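Local structure of trehalose-6-phosphate phosphatase (Cryptococcus neoformans, 5DX9) at residues 240-245 and 258-263. The protein is a trehalose-6-phosphate phosphatase of the haloacid dehalogenase (HAD) superfamily, with a magnesium site and a glycan pocket. Numbering follows the deposited sequence.
Sequences MKPPVA and LPDVEL
Met240 and Val261 form an antiparallel hydrogen-bonded pair, joined by two reciprocal backbone hydrogen bonds, each residue giving its N-H and receiving at its O. Met240 N donates to Val261 O at 2.7 Å. The return bond, from Val261 N to Met240 O at 3.0 Å, is straight at the hydrogen (172°). A CA-H...O contact from Asp260 CA reaches the same Met240 O.

Apolar contacts gather on the face of the ribbon that carries Met240 and Val261. Met240, a selenomethionine, holds CG anti to its backbone N (chi1 -176°) and runs extended to CE. Its CB lies 4.1 Å from Val261 CG1, while SE meets Leu263 CD1 at 4.1 Å, the two chains passing at a slant. Arg195 of helix 190-200 also touches Met240, and Pro202 touches Val261.

These strands, 238-240 and 261-263, make a two-stranded antiparallel sheet separate from the large mixed sheet of the HAD-type fold. The connection between them contains the short helices 244-247 and 252-255, and Pro243 is the N-cap residue of the first.

Past the paired strands, prolines and loop residues take over. The Pro242 ring points toward 258-260 and touches it with CG and CD: CG lies 3.6 Å from Pro259 O and 3.9 Å from Leu258 CB, with the Leu258 side chain running past in the opposite direction. Tyr199 of helix 190-200 packs on Pro242 and Leu258, and its OH hydrogen-bonds to Pro259 O.

At the exposed border Asp260 and Lys241 lie side by side, the carboxylate against the aliphatic part of the lysine, with Asp260 OD2 3.8 Å from Lys241 CG. Their charged ends stay apart, with Lys241 NZ 5.9 Å from Asp260 OD2, so any attraction is probably long-range. The other carboxylate oxygen, Asp260 OD1, faces Pro242 CD.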
# COMPACT_ATOMS: atom_id res chain seq x y z
N MSE A 240 -13.59 6.13 15.72
CA MSE A 240 -13.32 4.99 14.86
C MSE A 240 -13.44 3.67 15.60
O MSE A 240 -12.79 3.45 16.62
CB MSE A 240 -11.92 5.12 14.26
CG MSE A 240 -11.59 4.02 13.27
SE MSE A 240 -9.74 4.05 12.70
CE MSE A 240 -9.81 2.50 11.52
N LYS A 241 -14.29 2.78 15.08
CA LYS A 241 -14.41 1.43 15.61
C LYS A 241 -13.16 0.62 15.26
O LYS A 241 -12.46 0.95 14.30
CB LYS A 241 -15.65 0.72 15.07
CG LYS A 241 -16.97 1.44 15.31
CD LYS A 241 -18.15 0.51 14.99
CE LYS A 241 -19.47 1.26 14.93
NZ LYS A 241 -19.73 1.83 13.58
N PRO A 242 -12.88 -0.44 16.03
CA PRO A 242 -11.79 -1.36 15.69
C PRO A 242 -12.03 -2.02 14.33
O PRO A 242 -13.03 -2.70 14.14
CB PRO A 242 -11.84 -2.39 16.82
CG PRO A 242 -12.50 -1.68 17.96
CD PRO A 242 -13.50 -0.76 17.33
N PRO A 243 -11.10 -1.81 13.38
CA PRO A 243 -11.23 -2.30 12.01
C PRO A 243 -10.91 -3.78 11.87
O PRO A 243 -10.31 -4.38 12.76
CB PRO A 243 -10.22 -1.44 11.24
CG PRO A 243 -9.16 -1.17 12.24
CD PRO A 243 -9.85 -1.04 13.57
N VAL A 244 -11.29 -4.36 10.73
CA VAL A 244 -11.11 -5.78 10.48
C VAL A 244 -9.65 -6.21 10.54
O VAL A 244 -9.33 -7.29 11.02
CB VAL A 244 -11.69 -6.17 9.10
CG1 VAL A 244 -11.46 -7.64 8.80
CG2 VAL A 244 -13.18 -5.85 9.05
N ALA A 245 -8.76 -5.35 10.05
CA ALA A 245 -7.34 -5.64 10.04
C ALA A 245 -6.76 -5.67 11.45
O ALA A 245 -5.59 -6.00 11.65
CB ALA A 245 -6.59 -4.64 9.18
N LEU A 258 -11.67 -4.34 22.98
CA LEU A 258 -11.19 -3.18 22.23
C LEU A 258 -12.24 -2.08 22.15
O LEU A 258 -13.36 -2.32 21.70
CB LEU A 258 -10.76 -3.60 20.83
CG LEU A 258 -9.32 -4.12 20.68
CD1 LEU A 258 -9.08 -5.29 21.61
CD2 LEU A 258 -9.03 -4.51 19.24
N PRO A 259 -11.87 -0.87 22.59
CA PRO A 259 -12.75 0.30 22.60
C PRO A 259 -12.73 1.06 21.28
O PRO A 259 -11.83 0.87 20.47
CB PRO A 259 -12.16 1.15 23.72
CG PRO A 259 -10.69 0.88 23.62
CD PRO A 259 -10.56 -0.57 23.21
N ASP A 260 -13.74 1.91 21.08
CA ASP A 260 -13.71 2.86 19.98
C ASP A 260 -12.70 3.94 20.32
O ASP A 260 -12.53 4.28 21.49
CB ASP A 260 -15.10 3.46 19.74
CG ASP A 260 -16.10 2.44 19.26
OD1 ASP A 260 -15.82 1.23 19.37
OD2 ASP A 260 -17.18 2.85 18.78
N VAL A 261 -12.04 4.49 19.31
CA VAL A 261 -11.04 5.52 19.56
C VAL A 261 -11.42 6.84 18.91
O VAL A 261 -12.08 6.88 17.87
CB VAL A 261 -9.65 5.08 19.05
CG1 VAL A 261 -9.55 5.28 17.55
CG2 VAL A 261 -8.57 5.87 19.76
N GLU A 262 -11.01 7.94 19.54
CA GLU A 262 -11.15 9.26 18.95
C GLU A 262 -9.89 9.63 18.18
O GLU A 262 -8.81 9.69 18.75
CB GLU A 262 -11.44 10.32 20.01
CG GLU A 262 -12.91 10.61 20.22
CD GLU A 262 -13.14 11.83 21.09
OE1 GLU A 262 -14.14 11.85 21.84
OE2 GLU A 262 -12.31 12.77 21.02
N LEU A 263 -10.04 9.86 16.88
CA LEU A 263 -8.90 10.21 16.04
C LEU A 263 -8.56 11.69 16.15
O LEU A 263 -9.45 12.54 16.22
CB LEU A 263 -9.17 9.84 14.58
CG LEU A 263 -9.41 8.36 14.29
CD1 LEU A 263 -9.56 8.12 12.79
CD2 LEU A 263 -8.29 7.51 14.87